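Local coordinates for protein alcohol dehydrogenase, zinc-containing (Streptococcus pneumoniae serotype 2, PDB 5YLN) that probably oxidises alcohols to aldehydes or ketones with NAD+ as hydride acceptor, as a zinc-dependent member of the medium-chain alcohol dehydrogenase family, at residues Ile178-Val183 with Leu199-Leu204; Val183-Leu188 with Glu210-Phe215. All blocks are in the same frame, centred on the assembly; numbering follows the deposited sequence.

Contact 1 of 2, residues Ile178-Val183 with Leu199-Leu204; sequences IGSGPV and LIMVDL
Ser180 and Asp203 meet where the glycine-rich turn after strand 174-178 passes the end of strand 198-203. The backbone N of Ser180 donates to Asp203 OD2 over 2.8 Å, and the carboxylate receives it on its anti lone pair, the one facing away from OD1. Asp203 CG is swung anti to its own backbone N (chi1 -161°), which carries the carboxylate across to the turn. The other oxygen, OD1, has different partners: Arg208 in a salt bridge and the backbone N of Asp205. With both oxygens engaged, the carboxylate is probably held in a fixed rotation.

One residue earlier, Gly179 N bonds to Val202 O at 2.9 Å and continues the parallel pairing of Ile178 with Val202; its phi of 114° belongs to a backbone shape that calls for glycine. Packing is tight on both faces of this junction. On one, Ile178 and Val202 lie side by side, and CD1 of Ile178 rests 3.6 Å from Val202 CB against helix 252-261. On the other, Ser180 OG sits 3.4 Å from Met201 CG and 3.5 Å from Met201 SD, beside helix 206-214; the bent methionine chain brings its sulfur alongside the serine.

Beyond Ser180 the contact thins out. Gly181, partly exposed at the N-cap position, barely touches the strand, and from Pro182 on helix 182-191 has left it. Glycine turn and strand-end aspartate are consistent with the beta-alpha-beta unit of a Rossmann fold; in NAD-dependent relatives such an acidic residue typically binds the adenosine ribose.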
ATOM      1  N   ILE A 178      12.094  -7.676   9.407  1.00 28.07           N
ATOM      2  CA  ILE A 178      12.132  -9.115   9.194  1.00 28.64           C
ATOM      3  C   ILE A 178      13.317  -9.402   8.288  1.00 31.67           C
ATOM      4  O   ILE A 178      13.260  -9.179   7.071  1.00 34.32           O
ATOM      5  CB  ILE A 178      10.829  -9.648   8.588  1.00 40.94           C
ATOM      6  CG1 ILE A 178       9.635  -9.030   9.316  1.00 39.16           C
ATOM      7  CG2 ILE A 178      10.792 -11.171   8.700  1.00 36.38           C
ATOM      8  CD1 ILE A 178       9.620  -9.310  10.789  1.00 38.02           C
ATOM      9  N   GLY A 179      14.381  -9.908   8.878  1.00 30.84           N
ATOM     10  CA  GLY A 179      15.549 -10.258   8.110  1.00 33.36           C
ATOM     11  C   GLY A 179      16.680  -9.355   8.518  1.00 32.24           C
ATOM     12  O   GLY A 179      16.645  -8.149   8.261  1.00 33.10           O
ATOM     13  N   SER A 180      17.675  -9.934   9.177  1.00 36.96           N
ATOM     14  CA  SER A 180      18.777  -9.191   9.764  1.00 42.39           C
ATOM     15  C   SER A 180      20.047  -9.288   8.924  1.00 43.70           C
ATOM     16  O   SER A 180      21.138  -9.089   9.456  1.00 39.52           O
ATOM     17  CB  SER A 180      19.029  -9.694  11.188  1.00 42.75           C
ATOM     18  OG  SER A 180      19.702  -8.727  11.969  1.00 44.52           O
ATOM     19  N   GLY A 181      19.926  -9.603   7.627  1.00 40.99           N
ATOM     20  CA  GLY A 181      21.042  -9.521   6.710  1.00 39.93           C
ATOM     21  C   GLY A 181      21.363  -8.074   6.381  1.00 43.10           C
ATOM     22  O   GLY A 181      20.893  -7.152   7.051  1.00 38.95           O
ATOM     23  N   PRO A 182      22.154  -7.847   5.322  1.00 40.49           N
ATOM     24  CA  PRO A 182      22.596  -6.462   5.013  1.00 30.54           C
ATOM     25  C   PRO A 182      21.467  -5.440   4.796  1.00 40.23           C
ATOM     26  O   PRO A 182      21.545  -4.314   5.325  1.00 30.95           O
ATOM     27  CB  PRO A 182      23.459  -6.655   3.765  1.00 30.12           C
ATOM     28  CG  PRO A 182      24.044  -8.066   3.963  1.00 37.09           C
ATOM     29  CD  PRO A 182      22.902  -8.873   4.563  1.00 29.95           C
ATOM     30  N   VAL A 183      20.430  -5.775   4.023  1.00 32.50           N
ATOM     31  CA  VAL A 183      19.381  -4.783   3.752  1.00 34.99           C
ATOM     32  C   VAL A 183      18.563  -4.514   5.010  1.00 38.99           C
ATOM     33  O   VAL A 183      18.145  -3.377   5.273  1.00 34.70           O
ATOM     34  CB  VAL A 183      18.485  -5.228   2.584  1.00 35.46           C
ATOM     35  CG1 VAL A 183      17.345  -4.210   2.361  1.00 32.24           C
ATOM     36  CG2 VAL A 183      19.315  -5.400   1.307  1.00 36.04           C
ATOM     37  N   LEU A 199      12.156  -0.828  17.785  1.00 31.50           N
ATOM     38  CA  LEU A 199      12.808  -1.355  16.597  1.00 33.56           C
ATOM     39  C   LEU A 199      13.094  -2.813  16.908  1.00 39.58           C
ATOM     40  O   LEU A 199      14.091  -3.133  17.566  1.00 36.10           O
ATOM     41  CB  LEU A 199      14.088  -0.605  16.276  1.00 38.34           C
ATOM     42  CG  LEU A 199      13.979   0.589  15.354  1.00 39.04           C
ATOM     43  CD1 LEU A 199      15.302   1.344  15.366  1.00 37.18           C
ATOM     44  CD2 LEU A 199      13.655   0.110  13.977  1.00 28.40           C
ATOM     45  N   ILE A 200      12.213  -3.681  16.440  1.00 28.09           N
ATOM     46  CA  ILE A 200      12.249  -5.096  16.764  1.00 31.33           C
ATOM     47  C   ILE A 200      12.887  -5.830  15.586  1.00 39.31           C
ATOM     48  O   ILE A 200      12.333  -5.852  14.482  1.00 36.34           O
ATOM     49  CB  ILE A 200      10.838  -5.609  17.065  1.00 35.62           C
ATOM     50  CG1 ILE A 200      10.183  -4.691  18.107  1.00 38.49           C
ATOM     51  CG2 ILE A 200      10.891  -7.067  17.507  1.00 32.92           C
ATOM     52  CD1 ILE A 200       8.664  -4.775  18.179  1.00 37.54           C
ATOM     53  N   MET A 201      14.072  -6.401  15.789  1.00 29.02           N
ATOM     54  CA  MET A 201      14.688  -7.207  14.743  1.00 32.84           C
ATOM     55  C   MET A 201      14.228  -8.647  14.898  1.00 29.72           C
ATOM     56  O   MET A 201      14.283  -9.207  15.998  1.00 34.37           O
ATOM     57  CB  MET A 201      16.217  -7.133  14.784  1.00 39.01           C
ATOM     58  CG  MET A 201      16.901  -7.738  13.535  1.00 48.89           C
ATOM     59  SD  MET A 201      16.847  -6.670  12.058  1.00 56.06           S
ATOM     60  CE  MET A 201      16.850  -5.118  12.871  1.00 29.12           C
ATOM     61  N   VAL A 202      13.765  -9.233  13.796  1.00 41.64           N
ATOM     62  CA  VAL A 202      13.294 -10.616  13.754  1.00 34.21           C
ATOM     63  C   VAL A 202      14.163 -11.377  12.767  1.00 32.59           C
ATOM     64  O   VAL A 202      14.354 -10.923  11.631  1.00 30.30           O
ATOM     65  CB  VAL A 202      11.806 -10.691  13.356  1.00 36.81           C
ATOM     66  CG1 VAL A 202      11.303 -12.152  13.364  1.00 32.97           C
ATOM     67  CG2 VAL A 202      10.990  -9.845  14.296  1.00 32.44           C
ATOM     68  N   ASP A 203      14.700 -12.520  13.209  1.00 34.03           N
ATOM     69  CA  ASP A 203      15.563 -13.372  12.396  1.00 39.23           C
ATOM     70  C   ASP A 203      15.674 -14.743  13.075  1.00 42.12           C
ATOM     71  O   ASP A 203      15.260 -14.927  14.222  1.00 45.25           O
ATOM     72  CB  ASP A 203      16.932 -12.706  12.190  1.00 43.41           C
ATOM     73  CG  ASP A 203      17.700 -13.276  11.010  1.00 47.75           C
ATOM     74  OD1 ASP A 203      18.009 -14.484  11.034  1.00 59.44           O
ATOM     75  OD2 ASP A 203      17.992 -12.524  10.057  1.00 49.01           O
ATOM     76  N   LEU A 204      16.227 -15.713  12.341  1.00 46.98           N
ATOM     77  CA  LEU A 204      16.518 -17.044  12.881  1.00 48.26           C
ATOM     78  C   LEU A 204      17.884 -17.109  13.555  1.00 47.30           C
ATOM     79  O   LEU A 204      18.038 -17.785  14.575  1.00 49.29           O
ATOM     80  CB  LEU A 204      16.458 -18.098  11.770  1.00 52.14           C
ATOM     81  CG  LEU A 204      15.253 -18.068  10.821  1.00 64.20           C
ATOM     82  CD1 LEU A 204      15.542 -18.846   9.539  1.00 65.46           C
ATOM     83  CD2 LEU A 204      13.997 -18.609  11.498  1.00 66.35           C
TER

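Contact 2 of 2, residues Val183-Leu188 with Glu210-Phe215; sequences VGLAAL and ETALSF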
ATOM      1  N   VAL A 183      20.430  -5.775   4.023  1.00 32.50           N
ATOM      2  CA  VAL A 183      19.381  -4.783   3.752  1.00 34.99           C
ATOM      3  C   VAL A 183      18.563  -4.514   5.010  1.00 38.99           C
ATOM      4  O   VAL A 183      18.145  -3.377   5.273  1.00 34.70           O
ATOM      5  CB  VAL A 183      18.485  -5.228   2.584  1.00 35.46           C
ATOM      6  CG1 VAL A 183      17.345  -4.210   2.361  1.00 32.24           C
ATOM      7  CG2 VAL A 183      19.315  -5.400   1.307  1.00 36.04           C
ATOM      8  N   GLY A 184      18.351  -5.546   5.828  1.00 35.96           N
ATOM      9  CA  GLY A 184      17.650  -5.339   7.082  1.00 34.30           C
ATOM     10  C   GLY A 184      18.405  -4.420   8.025  1.00 32.20           C
ATOM     11  O   GLY A 184      17.808  -3.545   8.662  1.00 29.32           O
ATOM     12  N   LEU A 185      19.726  -4.606   8.129  1.00 32.20           N
ATOM     13  CA  LEU A 185      20.539  -3.731   8.969  1.00 30.04           C
ATOM     14  C   LEU A 185      20.567  -2.309   8.422  1.00 35.78           C
ATOM     15  O   LEU A 185      20.532  -1.341   9.191  1.00 33.36           O
ATOM     16  CB  LEU A 185      21.955  -4.290   9.102  1.00 28.86           C
ATOM     17  CG  LEU A 185      21.992  -5.576   9.929  1.00 34.27           C
ATOM     18  CD1 LEU A 185      23.356  -6.323   9.858  1.00 31.48           C
ATOM     19  CD2 LEU A 185      21.584  -5.248  11.383  1.00 28.44           C
ATOM     20  N   ALA A 186      20.619  -2.165   7.094  1.00 29.14           N
ATOM     21  CA  ALA A 186      20.598  -0.839   6.489  1.00 30.52           C
ATOM     22  C   ALA A 186      19.298  -0.104   6.809  1.00 33.09           C
ATOM     23  O   ALA A 186      19.308   1.099   7.106  1.00 34.10           O
ATOM     24  CB  ALA A 186      20.796  -0.959   4.979  1.00 30.32           C
ATOM     25  N   ALA A 187      18.170  -0.815   6.751  1.00 30.15           N
ATOM     26  CA  ALA A 187      16.891  -0.238   7.159  1.00 34.25           C
ATOM     27  C   ALA A 187      16.884   0.109   8.645  1.00 35.12           C
ATOM     28  O   ALA A 187      16.281   1.109   9.057  1.00 29.74           O
ATOM     29  CB  ALA A 187      15.764  -1.217   6.843  1.00 26.89           C
ATOM     30  N   LEU A 188      17.511  -0.740   9.464  1.00 30.28           N
ATOM     31  CA  LEU A 188      17.612  -0.482  10.892  1.00 29.34           C
ATOM     32  C   LEU A 188      18.342   0.832  11.167  1.00 33.87           C
ATOM     33  O   LEU A 188      17.913   1.626  12.013  1.00 35.12           O
ATOM     34  CB  LEU A 188      18.329  -1.646  11.563  1.00 26.78           C
ATOM     35  CG  LEU A 188      18.666  -1.511  13.048  1.00 32.70           C
ATOM     36  CD1 LEU A 188      17.401  -1.319  13.904  1.00 29.38           C
ATOM     37  CD2 LEU A 188      19.450  -2.748  13.510  1.00 27.68           C
ATOM     38  N   GLU A 210      22.156 -10.356  17.455  1.00 46.64           N
ATOM     39  CA  GLU A 210      23.083  -9.666  18.348  1.00 44.57           C
ATOM     40  C   GLU A 210      23.719  -8.464  17.664  1.00 35.75           C
ATOM     41  O   GLU A 210      23.863  -7.401  18.273  1.00 37.37           O
ATOM     42  CB  GLU A 210      24.165 -10.630  18.843  1.00 45.85           C
ATOM     43  CG  GLU A 210      23.768 -11.417  20.077  1.00 44.77           C
ATOM     44  CD  GLU A 210      23.474 -10.519  21.276  1.00 60.34           C
ATOM     45  OE1 GLU A 210      24.376  -9.758  21.708  1.00 64.75           O
ATOM     46  OE2 GLU A 210      22.336 -10.573  21.790  1.00 61.65           O
ATOM     47  N   THR A 211      24.109  -8.612  16.398  1.00 33.70           N
ATOM     48  CA  THR A 211      24.620  -7.463  15.656  1.00 33.45           C
ATOM     49  C   THR A 211      23.540  -6.382  15.526  1.00 38.24           C
ATOM     50  O   THR A 211      23.836  -5.185  15.592  1.00 36.04           O
ATOM     51  CB  THR A 211      25.121  -7.916  14.279  1.00 32.24           C
ATOM     52  OG1 THR A 211      26.178  -8.874  14.430  1.00 44.85           O
ATOM     53  CG2 THR A 211      25.636  -6.729  13.461  1.00 42.08           C
ATOM     54  N   ALA A 212      22.276  -6.789  15.362  1.00 33.78           N
ATOM     55  CA  ALA A 212      21.203  -5.809  15.213  1.00 36.05           C
ATOM     56  C   ALA A 212      21.074  -4.944  16.464  1.00 30.14           C
ATOM     57  O   ALA A 212      20.945  -3.718  16.375  1.00 32.12           O
ATOM     58  CB  ALA A 212      19.883  -6.515  14.904  1.00 33.50           C
ATOM     59  N   LEU A 213      21.115  -5.571  17.643  1.00 33.53           N
ATOM     60  CA  LEU A 213      21.135  -4.810  18.888  1.00 39.55           C
ATOM     61  C   LEU A 213      22.330  -3.865  18.935  1.00 42.20           C
ATOM     62  O   LEU A 213      22.203  -2.721  19.387  1.00 46.67           O
ATOM     63  CB  LEU A 213      21.148  -5.759  20.086  1.00 41.97           C
ATOM     64  CG  LEU A 213      19.928  -6.679  20.269  1.00 39.27           C
ATOM     65  CD1 LEU A 213      20.107  -7.585  21.490  1.00 36.59           C
ATOM     66  CD2 LEU A 213      18.650  -5.887  20.392  1.00 38.71           C
ATOM     67  N   SER A 214      23.493  -4.314  18.445  1.00 41.78           N
ATOM     68  CA  SER A 214      24.648  -3.425  18.348  1.00 39.38           C
ATOM     69  C   SER A 214      24.348  -2.212  17.484  1.00 37.45           C
ATOM     70  O   SER A 214      24.867  -1.120  17.736  1.00 37.24           O
ATOM     71  CB  SER A 214      25.859  -4.159  17.761  1.00 40.62           C
ATOM     72  OG  SER A 214      26.607  -4.773  18.775  1.00 54.43           O
ATOM     73  N   PHE A 215      23.569  -2.397  16.423  1.00 32.17           N
ATOM     74  CA  PHE A 215      23.276  -1.305  15.505  1.00 32.69           C
ATOM     75  C   PHE A 215      22.137  -0.403  15.985  1.00 33.99           C
ATOM     76  O   PHE A 215      21.796   0.563  15.291  1.00 38.44           O
ATOM     77  CB  PHE A 215      22.939  -1.850  14.115  1.00 39.61           C
ATOM     78  CG  PHE A 215      24.132  -2.247  13.301  1.00 39.24           C
ATOM     79  CD1 PHE A 215      25.307  -2.675  13.908  1.00 41.72           C
ATOM     80  CD2 PHE A 215      24.082  -2.192  11.915  1.00 37.77           C
ATOM     81  CE1 PHE A 215      26.411  -3.052  13.141  1.00 44.05           C
ATOM     82  CE2 PHE A 215      25.187  -2.571  11.142  1.00 40.52           C
ATOM     83  CZ  PHE A 215      26.351  -3.000  11.762  1.00 38.62           C
TER
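Leu185 reaches from helix 182-191 toward Ala212 and Phe215 of segment 210-215, and its side chain can be followed atom by atom. CB already lies against the phenylalanine, 4.1 Å from CD2 of the Phe215 ring. CG stands anti to the carbonyl carbon of Leu185 (chi1 -69°), a turn that carries the methyls toward segment 210-215. CD2 touches both Ala212 CA, at 3.9 Å, and Phe215 CD2, at 4.0 Å, meeting the ring obliquely. CD1 goes to the fringe of the contact, where the methyl CG2 of Thr211 is 4.3 Å off. Leucine and phenylalanine side chains cross at about a right angle.

One turn further on, Leu188 uses a single methyl. Its CG is anti to the backbone N (chi1 174°), which sends CD2 across to the other helix, 3.7 Å from Phe215 CB and 4.0 Å from Ala212 CB. That methyl also lies 3.4 Å from Ala212 O. The small side chain of Ala212 thus meets a methyl from each leucine. No hydrogen bond joins the two segments directly, but Gln192 NE2 is shared by the carbonyl oxygens of Leu188 and Phe215.

The axes of the short helical segments come within 10.5 Å of each other and cross at -23°, running in nearly the same direction. Phe215 is partly exposed, touching Leu319 and making a cation-pi contact with Lys318. On the inner side, Leu188 and Ala212 press on Met201 of strand 198-203, so helices 182-191 and 206-214 sit next to each other on one face of the parallel sheet.

How the contacts relate
Contacts 1 and 2 are neighbouring parts of one Rossmann-like unit, their centres 7 Å apart. They share Val183 and helix 182-191, and strand 198-203 of contact 1 leads through a short turn into helix 206-214 of contact 2. Met201 is the main bridge: its CG lies 3.5 Å from Ala212 CB, and its CE 3.6 Å from Leu188 CD2. Ser180 adds a second link, with its carbonyl O 3.6 Å from Leu185 CD1. Contact 1 is the one nearer the metal, Gly181 being about 11 Å from the side chain of Cys42, a zinc ligand, and about 13 Å from a bound zinc ion. Contact 2 packs away from the metal sites.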